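Local coordinates for protein methylornithine synthase PylB (Methanosarcina barkeri, PDB 3T7V) that catalyses the radical-based isomerisation of L-lysine to (3R)-3-methyl-D-ornithine in pyrrolysine biosynthesis, using a [4Fe-4S] cluster and S-adenosyl-L-methionine, at residues 232-237 against 263-268; 206-211 against 224-229; 102-107 against 136-141. All coordinates share one frame; numbering follows the deposited sequence.

Contact 1. Residues 232-237 against 263-268; sequences DMVRVM and SVLRLM. With MD0 (5-amino-D-isoleucine), chain D.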
ATOM      1  N   ASP A 232      -9.369   1.293  -6.804  1.00 13.71           N
ATOM      2  CA  ASP A 232      -8.943   2.697  -6.982  1.00 14.16           C
ATOM      3  C   ASP A 232      -7.437   2.910  -6.868  1.00 14.87           C
ATOM      4  O   ASP A 232      -6.885   3.849  -7.431  1.00 16.19           O
ATOM      5  CB  ASP A 232      -9.698   3.567  -5.981  1.00 15.79           C
ATOM      6  CG  ASP A 232     -11.186   3.371  -6.120  1.00 19.21           C
ATOM      7  OD1 ASP A 232     -11.731   4.017  -7.039  1.00 25.18           O
ATOM      8  OD2 ASP A 232     -11.825   2.484  -5.435  1.00 18.09           O
ATOM      9  N   MET A 233      -6.766   1.986  -6.176  1.00 12.65           N
ATOM     10  CA  MET A 233      -5.346   2.034  -5.907  1.00 11.87           C
ATOM     11  C   MET A 233      -4.884   0.582  -5.935  1.00 12.31           C
ATOM     12  O   MET A 233      -5.581  -0.326  -5.458  1.00 13.04           O
ATOM     13  CB  MET A 233      -5.078   2.685  -4.521  1.00 13.88           C
ATOM     14  CG  MET A 233      -3.610   2.820  -4.202  1.00 15.67           C
ATOM     15  SD  MET A 233      -3.489   3.867  -2.740  1.00 22.29           S
ATOM     16  CE  MET A 233      -1.763   3.831  -2.487  1.00 26.13           C
ATOM     17  N   VAL A 234      -3.725   0.383  -6.575  1.00 13.26           N
ATOM     18  CA  VAL A 234      -3.152  -0.988  -6.679  1.00 12.87           C
ATOM     19  C   VAL A 234      -1.694  -0.872  -6.313  1.00 12.31           C
ATOM     20  O   VAL A 234      -0.975   0.067  -6.710  1.00 15.11           O
ATOM     21  CB  VAL A 234      -3.256  -1.587  -8.117  1.00 15.08           C
ATOM     22  CG1 VAL A 234      -4.753  -1.899  -8.404  1.00 18.96           C
ATOM     23  CG2 VAL A 234      -2.732  -0.608  -9.143  1.00 16.84           C
ATOM     24  N   ARG A 235      -1.245  -1.853  -5.554  1.00 12.35           N
ATOM     25  CA  ARG A 235       0.156  -1.857  -5.125  1.00 12.87           C
ATOM     26  C   ARG A 235       0.843  -3.182  -5.269  1.00 13.50           C
ATOM     27  O   ARG A 235       0.204  -4.260  -5.320  1.00 13.58           O
ATOM     28  CB  ARG A 235       0.304  -1.309  -3.724  1.00 19.15           C
ATOM     29  CG  ARG A 235       0.015  -2.246  -2.682  1.00 18.98           C
ATOM     30  CD  ARG A 235       0.700  -1.892  -1.312  1.00 18.15           C
ATOM     31  NE  ARG A 235       0.268  -0.558  -0.841  1.00 16.20           N
ATOM     32  CZ  ARG A 235       0.951   0.169   0.039  1.00 17.55           C
ATOM     33  NH1 ARG A 235       2.125  -0.288   0.529  1.00 20.35           N
ATOM     34  NH2 ARG A 235       0.493   1.360   0.381  1.00 18.28           N
ATOM     35  N   VAL A 236       2.161  -3.091  -5.293  1.00 13.75           N
ATOM     36  CA  VAL A 236       3.001  -4.297  -5.127  1.00 13.01           C
ATOM     37  C   VAL A 236       4.045  -3.971  -4.073  1.00 13.75           C
ATOM     38  O   VAL A 236       4.593  -2.851  -4.056  1.00 15.85           O
ATOM     39  CB  VAL A 236       3.578  -4.757  -6.488  1.00 14.04           C
ATOM     40  CG1 VAL A 236       4.262  -3.535  -7.146  1.00 16.68           C
ATOM     41  CG2 VAL A 236       4.561  -5.895  -6.276  1.00 16.31           C
ATOM     42  N   MET A 237       4.288  -4.904  -3.170  1.00 13.40           N
ATOM     43  CA  MET A 237       5.391  -4.790  -2.215  1.00 15.12           C
ATOM     44  C   MET A 237       6.367  -5.919  -2.345  1.00 14.90           C
ATOM     45  O   MET A 237       5.925  -7.088  -2.509  1.00 15.98           O
ATOM     46  CB  MET A 237       4.815  -4.769  -0.804  1.00 19.17           C
ATOM     47  CG  MET A 237       3.812  -3.631  -0.665  1.00 22.76           C
ATOM     48  SD  MET A 237       3.283  -3.467   1.010  1.00 28.16           S
ATOM     49  CE  MET A 237       4.697  -3.071   2.127  1.00 24.49           C
ATOM     50  N   SER A 263       5.798  -0.785 -12.934  1.00 14.49           N
ATOM     51  CA  SER A 263       5.620  -0.289 -14.316  1.00 15.36           C
ATOM     52  C   SER A 263       4.506  -1.036 -15.026  1.00 15.72           C
ATOM     53  O   SER A 263       3.702  -0.424 -15.708  1.00 17.52           O
ATOM     54  CB  SER A 263       6.892  -0.453 -15.105  1.00 17.44           C
ATOM     55  OG  SER A 263       7.940   0.294 -14.516  1.00 18.77           O
ATOM     56  N   VAL A 264       4.416  -2.354 -14.830  1.00 15.50           N
ATOM     57  CA  VAL A 264       3.337  -3.102 -15.466  1.00 15.94           C
ATOM     58  C   VAL A 264       1.983  -2.645 -14.907  1.00 15.69           C
ATOM     59  O   VAL A 264       1.001  -2.481 -15.656  1.00 17.33           O
ATOM     60  CB  VAL A 264       3.559  -4.624 -15.220  1.00 18.12           C
ATOM     61  CG1 VAL A 264       2.325  -5.381 -15.650  1.00 21.48           C
ATOM     62  CG2 VAL A 264       4.759  -5.077 -16.084  1.00 20.98           C
ATOM     63  N   LEU A 265       1.900  -2.378 -13.582  1.00 15.21           N
ATOM     64  CA  LEU A 265       0.624  -1.882 -13.023  1.00 15.12           C
ATOM     65  C   LEU A 265       0.249  -0.550 -13.646  1.00 14.11           C
ATOM     66  O   LEU A 265      -0.939  -0.265 -13.834  1.00 16.87           O
ATOM     67  CB  LEU A 265       0.771  -1.640 -11.475  1.00 15.14           C
ATOM     68  CG  LEU A 265       0.705  -2.982 -10.689  1.00 14.98           C
ATOM     69  CD1 LEU A 265       1.088  -2.683  -9.198  1.00 17.11           C
ATOM     70  CD2 LEU A 265      -0.648  -3.648 -10.737  1.00 15.54           C
ATOM     71  N   ARG A 266       1.249   0.299 -13.855  1.00 14.85           N
ATOM     72  CA  ARG A 266       0.922   1.625 -14.480  1.00 15.26           C
ATOM     73  C   ARG A 266       0.407   1.435 -15.912  1.00 16.63           C
ATOM     74  O   ARG A 266      -0.496   2.186 -16.353  1.00 18.95           O
ATOM     75  CB  ARG A 266       2.137   2.522 -14.462  1.00 15.59           C
ATOM     76  CG  ARG A 266       1.999   3.889 -15.163  1.00 16.50           C
ATOM     77  CD  ARG A 266       0.813   4.679 -14.625  1.00 15.76           C
ATOM     78  NE  ARG A 266       1.072   5.101 -13.256  1.00 15.22           N
ATOM     79  CZ  ARG A 266       0.117   5.484 -12.398  1.00 16.43           C
ATOM     80  NH1 ARG A 266      -1.151   5.510 -12.725  1.00 17.60           N
ATOM     81  NH2 ARG A 266       0.451   5.742 -11.124  1.00 16.88           N
ATOM     82  N   LEU A 267       0.946   0.417 -16.575  1.00 16.71           N
ATOM     83  CA  LEU A 267       0.522   0.229 -17.950  1.00 17.87           C
ATOM     84  C   LEU A 267      -0.861  -0.438 -17.995  1.00 19.99           C
ATOM     85  O   LEU A 267      -1.565  -0.318 -18.969  1.00 24.90           O
ATOM     86  CB  LEU A 267       1.590  -0.588 -18.713  1.00 19.94           C
ATOM     87  CG  LEU A 267       2.964   0.111 -18.870  1.00 20.23           C
ATOM     88  CD1 LEU A 267       4.017  -0.792 -19.523  1.00 28.18           C
ATOM     89  CD2 LEU A 267       2.829   1.362 -19.708  1.00 22.58           C
ATOM     90  N   MET A 268      -1.206  -1.237 -16.981  1.00 19.30           N
ATOM     91  CA  MET A 268      -2.503  -1.885 -16.843  1.00 19.40           C
ATOM     92  C   MET A 268      -3.601  -1.001 -16.237  1.00 19.22           C
ATOM     93  O   MET A 268      -4.768  -1.196 -16.551  1.00 24.25           O
ATOM     94  CB  MET A 268      -2.427  -3.137 -15.939  1.00 22.06           C
ATOM     95  CG  MET A 268      -1.638  -4.250 -16.598  1.00 25.49           C
ATOM     96  SD  MET A 268      -1.718  -5.694 -15.453  1.00 26.31           S
ATOM     97  CE  MET A 268      -3.504  -6.118 -15.471  1.00 29.09           C
TER
HETATM   98  C   MD0 D 993       2.895   1.187   3.395  1.00 18.66           C
HETATM   99  N   MD0 D 993       3.819   0.626   5.569  1.00 18.47           N
HETATM  100  O   MD0 D 993       2.162   1.968   2.754  1.00 18.89           O
HETATM  101  CA  MD0 D 993       2.593   0.921   4.835  1.00 15.61           C
HETATM  102  CB  MD0 D 993       1.588  -0.263   4.971  1.00 15.20           C
HETATM  103  CD  MD0 D 993      -0.968  -0.633   4.830  1.00 16.16           C
HETATM  104  NE  MD0 D 993      -2.186  -0.113   4.222  1.00 17.91           N
HETATM  105  CG  MD0 D 993       0.230   0.181   4.351  1.00 15.00           C
HETATM  106  CG2 MD0 D 993       2.063  -1.578   4.302  1.00 17.28           C
HETATM  107  OXT MD0 D 993       3.872   0.614   2.897  1.00 20.00           O
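The two methyl groups of Leu265 divide their contacts between two valines of the strand 232-237. Leu265 CD2 meets Val234 CG2 at 4.0 Å, while CD1 lies 3.9 Å from Val236 CG1 and also rests against the backbone carbonyl carbon of Arg235. The leucine thus spans a strand repeat of two residues; all four touching residues are buried, and no hydrogen bond joins the segments. Its CG stands anti to the carbonyl carbon, and the nearly straight chi2 carries the branch forward to the strand.

Arg235, whose CB leaves the strand on the face turned from the helix, reaches the bound 5-amino-D-isoleucine. Its two terminal nitrogens grip the two carboxylate oxygens separately: NH1 donates to OXT at 3.1 Å with an N-H...O angle of 156°, and NH2 donates to O at 3.0 Å. OXT lies at the guanidinium edge, in its plane. A bend at chi3 (59°) turns the guanidinium, and a salt bridge from NE to Glu205 fixes its third nitrogen. Met237 adds a weak bond from Arg235 NH1 to its SD, and its CE packs 3.7 Å from CG2 of the ligand; the same methionine touches S-adenosylmethionine.

Farther out, Leu223 and Met226 of helix 216-228 also press on Leu265. Strand 233-237 and helix 263-268 run nearly antiparallel, at 164° with axes 9.2 Å apart, the strand-to-outer-helix packing of a TIM-barrel-like radical SAM core, in which the strand's inward face lines the substrate pocket.

Contact 2. Residues 206-211 against 224-229; sequences DGILTG and RGMSTN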
ATOM      1  N   ASP A 206      -6.090  -2.518  -3.387  1.00 12.64           N
ATOM      2  CA  ASP A 206      -5.661  -3.929  -3.374  1.00 14.18           C
ATOM      3  C   ASP A 206      -4.188  -3.957  -3.583  1.00 12.85           C
ATOM      4  O   ASP A 206      -3.561  -2.955  -3.987  1.00 14.42           O
ATOM      5  CB  ASP A 206      -6.394  -4.688  -4.497  1.00 14.15           C
ATOM      6  CG  ASP A 206      -6.438  -6.225  -4.319  1.00 15.41           C
ATOM      7  OD1 ASP A 206      -5.885  -6.771  -3.306  1.00 15.69           O
ATOM      8  OD2 ASP A 206      -7.138  -6.847  -5.194  1.00 17.98           O
ATOM      9  N   GLY A 207      -3.594  -5.113  -3.270  1.00 12.21           N
ATOM     10  CA  GLY A 207      -2.143  -5.202  -3.326  1.00 13.28           C
ATOM     11  C   GLY A 207      -1.699  -6.632  -3.438  1.00 13.54           C
ATOM     12  O   GLY A 207      -2.349  -7.538  -2.927  1.00 14.04           O
ATOM     13  N   ILE A 208      -0.551  -6.780  -4.062  1.00 13.26           N
ATOM     14  CA  ILE A 208       0.138  -8.086  -4.135  1.00 14.54           C
ATOM     15  C   ILE A 208       1.535  -8.053  -3.596  1.00 14.19           C
ATOM     16  O   ILE A 208       2.156  -6.970  -3.469  1.00 15.88           O
ATOM     17  CB  ILE A 208       0.003  -8.610  -5.542  1.00 18.31           C
ATOM     18  CG1 ILE A 208       0.794  -7.720  -6.448  1.00 17.34           C
ATOM     19  CG2 ILE A 208      -1.512  -8.895  -5.834  1.00 19.21           C
ATOM     20  CD1 ILE A 208       0.723  -8.177  -7.966  1.00 24.40           C
ATOM     21  N   LEU A 209       2.011  -9.201  -3.122  1.00 14.19           N
ATOM     22  CA  LEU A 209       3.356  -9.355  -2.665  1.00 14.05           C
ATOM     23  C   LEU A 209       4.175 -10.006  -3.733  1.00 16.69           C
ATOM     24  O   LEU A 209       3.708 -10.929  -4.408  1.00 22.82           O
ATOM     25  CB  LEU A 209       3.341 -10.238  -1.461  1.00 19.94           C
ATOM     26  CG  LEU A 209       3.157  -9.734  -0.138  1.00 22.07           C
ATOM     27  CD1 LEU A 209       3.359 -10.893   0.891  1.00 24.08           C
ATOM     28  CD2 LEU A 209       4.232  -8.719   0.215  1.00 23.98           C
ATOM     29  N   THR A 210       5.411  -9.531  -3.926  1.00 14.28           N
ATOM     30  CA  THR A 210       6.341 -10.197  -4.835  1.00 14.01           C
ATOM     31  C   THR A 210       7.536 -10.620  -4.062  1.00 15.03           C
ATOM     32  O   THR A 210       7.777 -10.114  -2.996  1.00 17.34           O
ATOM     33  CB  THR A 210       6.693  -9.330  -6.081  1.00 15.21           C
ATOM     34  OG1 THR A 210       7.374 -10.187  -7.015  1.00 16.38           O
ATOM     35  CG2 THR A 210       7.580  -8.171  -5.778  1.00 16.69           C
ATOM     36  N   GLY A 211       8.292 -11.576  -4.600  1.00 15.11           N
ATOM     37  CA  GLY A 211       9.454 -12.087  -3.878  1.00 16.78           C
ATOM     38  C   GLY A 211       9.105 -13.123  -2.859  1.00 17.49           C
ATOM     39  O   GLY A 211       9.879 -13.358  -1.931  1.00 19.29           O
ATOM     40  N   ARG A 224      -4.313 -10.024 -13.059  1.00 17.01           N
ATOM     41  CA  ARG A 224      -5.618 -10.134 -13.641  1.00 18.01           C
ATOM     42  C   ARG A 224      -6.669 -10.161 -12.511  1.00 18.83           C
ATOM     43  O   ARG A 224      -7.747  -9.564 -12.648  1.00 21.47           O
ATOM     44  CB  ARG A 224      -5.728 -11.396 -14.514  1.00 17.78           C
ATOM     45  CG  ARG A 224      -4.845 -11.362 -15.748  1.00 22.28           C
ATOM     46  CD  ARG A 224      -5.342 -10.263 -16.642  1.00 28.38           C
ATOM     47  NE  ARG A 224      -4.595 -10.356 -17.909  1.00 26.75           N
ATOM     48  CZ  ARG A 224      -4.389  -9.308 -18.708  1.00 27.62           C
ATOM     49  NH1 ARG A 224      -4.879  -8.128 -18.381  1.00 29.69           N
ATOM     50  NH2 ARG A 224      -3.665  -9.452 -19.822  1.00 28.68           N
ATOM     51  N   GLY A 225      -6.373 -10.808 -11.367  1.00 17.25           N
ATOM     52  CA  GLY A 225      -7.320 -10.913 -10.205  1.00 18.46           C
ATOM     53  C   GLY A 225      -7.583  -9.537  -9.665  1.00 18.92           C
ATOM     54  O   GLY A 225      -8.768  -9.205  -9.362  1.00 21.47           O
ATOM     55  N   MET A 226      -6.537  -8.746  -9.549  1.00 17.15           N
ATOM     56  CA  MET A 226      -6.690  -7.326  -9.047  1.00 16.85           C
ATOM     57  C   MET A 226      -7.546  -6.501  -9.965  1.00 19.06           C
ATOM     58  O   MET A 226      -8.286  -5.667  -9.455  1.00 26.15           O
ATOM     59  CB  MET A 226      -5.331  -6.540  -8.797  1.00 20.36           C
ATOM     60  CG  MET A 226      -4.629  -6.933  -7.502  1.00 24.82           C
ATOM     61  SD  MET A 226      -3.448  -5.663  -6.859  1.00 25.00           S
ATOM     62  CE  MET A 226      -2.671  -5.861  -8.420  1.00 28.43           C
ATOM     63  N   SER A 227      -7.478  -6.705 -11.259  1.00 18.03           N
ATOM     64  CA  SER A 227      -8.181  -5.870 -12.201  1.00 20.78           C
ATOM     65  C   SER A 227      -9.675  -6.183 -12.172  1.00 23.65           C
ATOM     66  O   SER A 227     -10.474  -5.291 -12.421  1.00 27.33           O
ATOM     67  CB  SER A 227      -7.618  -6.045 -13.608  1.00 24.95           C
ATOM     68  OG  SER A 227      -7.939  -7.315 -14.090  1.00 33.32           O
ATOM     69  N   THR A 228     -10.074  -7.426 -11.878  1.00 22.95           N
ATOM     70  CA  THR A 228     -11.460  -7.848 -11.963  1.00 29.45           C
ATOM     71  C   THR A 228     -12.390  -6.993 -11.117  1.00 30.86           C
ATOM     72  O   THR A 228     -13.470  -6.676 -11.566  1.00 40.91           O
ATOM     73  CB  THR A 228     -11.572  -9.262 -11.462  1.00 36.01           C
ATOM     74  OG1 THR A 228     -10.955 -10.072 -12.447  1.00 36.69           O
ATOM     75  CG2 THR A 228     -13.044  -9.649 -11.318  1.00 41.34           C
ATOM     76  N   ASN A 229     -11.922  -6.556  -9.951  1.00 30.98           N
ATOM     77  CA  ASN A 229     -12.704  -5.792  -8.977  1.00 42.15           C
ATOM     78  C   ASN A 229     -12.623  -4.221  -9.072  1.00 38.65           C
ATOM     79  O   ASN A 229     -13.207  -3.492  -8.256  1.00 46.83           O
ATOM     80  CB  ASN A 229     -12.288  -6.294  -7.587  1.00 48.76           C
ATOM     81  CG  ASN A 229     -12.110  -7.830  -7.547  1.00 47.28           C
ATOM     82  OD1 ASN A 229     -10.980  -8.355  -7.473  1.00 56.08           O
ATOM     83  ND2 ASN A 229     -13.240  -8.554  -7.630  1.00 35.77           N
TER
HETATM   84  O   HOH W   1      -8.873  -5.630  -6.736  1.00 22.08           O
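Helix 224-228 leans on strand 206-210 through Met226, whose side chain lies across Asp206 and Ile208. Arg224, at the start of the segment, turns elsewhere: its NE forms a salt bridge with Asp25 and its flank touches Met268. Two residues on, Met226 points at the strand. Its CG comes 3.4 Å from Asp206 OD2, a contact of a methylene with a carboxylate oxygen, and its SD sits 3.6 Å from Gly207 N. SD also lies 3.9 Å from Ile208 CG2, and the bend at chi3 (-58°) then sets CE 4.1 Å from Ile208 CD1. With axes 9.2 Å apart at 172°, strand and helix form the first half of the right-handed beta-alpha-beta unit that continues into strand 233-238, a repeating element of the TIM-barrel-like fold. The carbonyl O of Met226 accepts a 2.8 Å bond from a water, which also donates to Asp206 OD2 at 2.6 Å, linking helix backbone to strand side chain. That OD2 is shared with Tyr173 OH, while OD1 receives Gly207 N at 2.8 Å, from the anti side and 34° out of the carboxylate plane, as well as Gln170 N. Replacing Asp206 with an alanine would probably leave the water, Tyr173 and Gln170 without their carboxylate mate and open a gap beside Met226 CG. Farther along, Asn229 follows the helix, its side chain touching Tyr173.

Contact 3. Residues 102-107 against 136-141; sequences TLKGAG and KEELGL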
ATOM      1  N   THR A 102       0.695  16.751  15.163  1.00 18.28           N
ATOM      2  CA  THR A 102       1.918  16.937  14.443  1.00 20.64           C
ATOM      3  C   THR A 102       1.691  16.847  12.935  1.00 21.33           C
ATOM      4  O   THR A 102       2.575  17.184  12.170  1.00 26.75           O
ATOM      5  CB  THR A 102       3.036  15.899  14.852  1.00 23.67           C
ATOM      6  OG1 THR A 102       2.672  14.568  14.471  1.00 23.99           O
ATOM      7  CG2 THR A 102       3.249  15.878  16.320  1.00 24.48           C
ATOM      8  N   LEU A 103       0.497  16.372  12.509  1.00 19.04           N
ATOM      9  CA  LEU A 103       0.197  16.143  11.098  1.00 19.25           C
ATOM     10  C   LEU A 103      -0.529  17.343  10.488  1.00 17.73           C
ATOM     11  O   LEU A 103      -0.550  17.531   9.234  1.00 19.53           O
ATOM     12  CB  LEU A 103      -0.718  14.897  10.936  1.00 21.89           C
ATOM     13  CG  LEU A 103       0.037  13.662  11.390  1.00 22.83           C
ATOM     14  CD1 LEU A 103      -0.870  12.497  11.206  1.00 25.36           C
ATOM     15  CD2 LEU A 103       1.363  13.481  10.679  1.00 27.66           C
ATOM     16  N   LYS A 104      -1.154  18.161  11.363  1.00 18.26           N
ATOM     17  CA  LYS A 104      -2.047  19.239  10.835  1.00 17.25           C
ATOM     18  C   LYS A 104      -1.203  20.239  10.076  1.00 17.85           C
ATOM     19  O   LYS A 104      -0.252  20.802  10.621  1.00 23.40           O
ATOM     20  CB  LYS A 104      -2.733  19.920  12.026  1.00 18.07           C
ATOM     21  CG  LYS A 104      -3.743  18.977  12.664  1.00 17.41           C
ATOM     22  CD  LYS A 104      -4.381  19.670  13.900  1.00 18.25           C
ATOM     23  CE  LYS A 104      -5.150  18.620  14.681  1.00 21.15           C
ATOM     24  NZ  LYS A 104      -5.865  19.248  15.809  1.00 22.88           N
ATOM     25  N   GLY A 105      -1.658  20.472   8.843  1.00 19.12           N
ATOM     26  CA  GLY A 105      -0.961  21.419   7.949  1.00 20.85           C
ATOM     27  C   GLY A 105       0.416  20.992   7.475  1.00 21.90           C
ATOM     28  O   GLY A 105       1.127  21.808   6.927  1.00 24.57           O
ATOM     29  N   ALA A 106       0.758  19.704   7.590  1.00 18.63           N
ATOM     30  CA  ALA A 106       2.051  19.232   7.176  1.00 20.75           C
ATOM     31  C   ALA A 106       2.127  19.004   5.695  1.00 21.38           C
ATOM     32  O   ALA A 106       3.251  18.972   5.175  1.00 24.96           O
ATOM     33  CB  ALA A 106       2.472  17.945   7.925  1.00 23.74           C
ATOM     34  N   GLY A 107       1.002  18.863   4.997  1.00 18.46           N
ATOM     35  CA  GLY A 107       1.063  18.711   3.554  1.00 18.06           C
ATOM     36  C   GLY A 107       0.617  17.350   3.098  1.00 18.11           C
ATOM     37  O   GLY A 107       0.700  17.031   1.871  1.00 19.51           O
ATOM     38  N   LYS A 136     -10.885  11.916  12.236  1.00 12.75           N
ATOM     39  CA  LYS A 136     -11.523  12.741  11.197  1.00 13.52           C
ATOM     40  C   LYS A 136     -11.805  14.128  11.808  1.00 13.84           C
ATOM     41  O   LYS A 136     -11.617  15.150  11.140  1.00 15.69           O
ATOM     42  CB  LYS A 136     -12.804  12.088  10.725  1.00 13.98           C
ATOM     43  CG  LYS A 136     -13.350  12.720   9.449  1.00 15.24           C
ATOM     44  CD  LYS A 136     -12.512  12.266   8.266  1.00 15.74           C
ATOM     45  CE  LYS A 136     -13.150  12.792   7.025  1.00 15.70           C
ATOM     46  NZ  LYS A 136     -12.413  12.172   5.830  1.00 18.06           N
ATOM     47  N   GLU A 137     -12.276  14.157  13.074  1.00 14.00           N
ATOM     48  CA  GLU A 137     -12.558  15.464  13.716  1.00 15.25           C
ATOM     49  C   GLU A 137     -11.285  16.302  13.895  1.00 17.25           C
ATOM     50  O   GLU A 137     -11.336  17.539  13.773  1.00 20.93           O
ATOM     51  CB  GLU A 137     -13.199  15.226  15.082  1.00 17.48           C
ATOM     52  CG  GLU A 137     -14.660  14.809  15.035  1.00 22.31           C
ATOM     53  CD  GLU A 137     -15.175  14.503  16.450  1.00 31.24           C
ATOM     54  OE1 GLU A 137     -14.364  14.482  17.469  1.00 36.70           O
ATOM     55  OE2 GLU A 137     -16.386  14.240  16.527  1.00 40.17           O
ATOM     56  N   GLU A 138     -10.165  15.644  14.199  1.00 15.24           N
ATOM     57  CA  GLU A 138      -8.878  16.322  14.407  1.00 14.54           C
ATOM     58  C   GLU A 138      -8.306  16.802  13.118  1.00 15.44           C
ATOM     59  O   GLU A 138      -7.832  17.963  13.014  1.00 17.39           O
ATOM     60  CB  GLU A 138      -7.838  15.392  15.060  1.00 17.10           C
ATOM     61  CG  GLU A 138      -8.139  15.103  16.529  1.00 20.65           C
ATOM     62  CD  GLU A 138      -8.129  16.329  17.437  1.00 26.51           C
ATOM     63  OE1 GLU A 138      -8.956  16.361  18.357  1.00 39.20           O
ATOM     64  OE2 GLU A 138      -7.336  17.312  17.213  1.00 35.00           O
ATOM     65  N   LEU A 139      -8.329  15.946  12.083  1.00 15.06           N
ATOM     66  CA  LEU A 139      -7.570  16.282  10.864  1.00 14.98           C
ATOM     67  C   LEU A 139      -8.368  16.766   9.672  1.00 15.76           C
ATOM     68  O   LEU A 139      -7.862  17.488   8.822  1.00 15.61           O
ATOM     69  CB  LEU A 139      -6.790  15.003  10.391  1.00 17.84           C
ATOM     70  CG  LEU A 139      -5.759  14.480  11.375  1.00 17.48           C
ATOM     71  CD1 LEU A 139      -5.106  13.195  10.785  1.00 19.25           C
ATOM     72  CD2 LEU A 139      -4.738  15.563  11.630  1.00 20.24           C
ATOM     73  N   GLY A 140      -9.595  16.313   9.561  1.00 15.20           N
ATOM     74  CA  GLY A 140     -10.401  16.674   8.392  1.00 16.91           C
ATOM     75  C   GLY A 140      -9.968  16.083   7.041  1.00 18.20           C
ATOM     76  O   GLY A 140     -10.602  16.326   6.053  1.00 24.14           O
ATOM     77  N   LEU A 141      -8.909  15.308   7.025  1.00 16.79           N
ATOM     78  CA  LEU A 141      -8.280  14.814   5.794  1.00 15.53           C
ATOM     79  C   LEU A 141      -8.946  13.544   5.412  1.00 13.42           C
ATOM     80  O   LEU A 141      -9.597  12.829   6.220  1.00 14.59           O
ATOM     81  CB  LEU A 141      -6.780  14.400   6.095  1.00 17.95           C
ATOM     82  CG  LEU A 141      -5.810  15.600   6.250  1.00 20.17           C
ATOM     83  CD1 LEU A 141      -4.477  15.070   6.731  1.00 28.33           C
ATOM     84  CD2 LEU A 141      -5.668  16.303   4.879  1.00 25.53           C
TER
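Lys104 and Glu138 owe their meeting to opposite chain shapes. Beyond CG the lysine is fully extended, with chi2, chi3 and chi4 all near 180°, and this carries its ammonium across to the helix end; the glutamate folds back at chi2 (-62°), bringing its carboxylate round to the same place. NZ donates to OE2 at 2.8 Å, approaching nearly in line with the C-O bond, and the pair forms a salt bridge. The lysine chain also runs beside the helix backbone, its CE 3.2 Å from Glu138 O.

Below this polar link the contact is apolar. Leu139 CD2 lies 3.7 Å from Lys104 CG and 4.1 Å from Leu103 CB, so one methyl touches both the lysine's aliphatic stem and the neighbouring leucine. A turn and a helix end shape the backbones here: a type II beta turn from Leu103 to Ala106, closed by Ala106 N to Leu103 O at 3.0 Å, and the end of helix 136-139, where Gly140 leaves helical angles with positive phi (69°). From within the helix, Lys136 NZ reaches forward past its end to Leu141 O at 2.9 Å, above the carbonyl plane, and also bonds to Gly162 O.

The contact thus joins the C-terminal ends of two neighbouring outer helices, 93-103 and 126-139. Glu138 and Leu139 both touch Cys100 on the first of these, whereas Leu139 and Leu141 rest on Val111 of strand 110-115, and Leu103 reaches Cys63 and Ile65 of strand 58-68.

How the contacts relate
Contacts 1 and 2 belong to one region of the barrel: strands 233-238 and 203-210 are sheet neighbours, the centres of the two contacts lie about 8 Å apart, and a probable hydrogen bond of 2.9 Å joins Arg235 O to Ile208 N. In both, every touching residue is buried and an outer helix packs on its strand without a direct hydrogen bond, but contact 1 is purely apolar across its segments whereas contact 2 adds a carboxylate and a bridging water. Contact 3 stands apart, its centre about 28 Å from that of contact 1 and about 30 Å from that of contact 2; it pairs helix ends rather than strand and helix, and at this partly exposed rim uses a salt bridge.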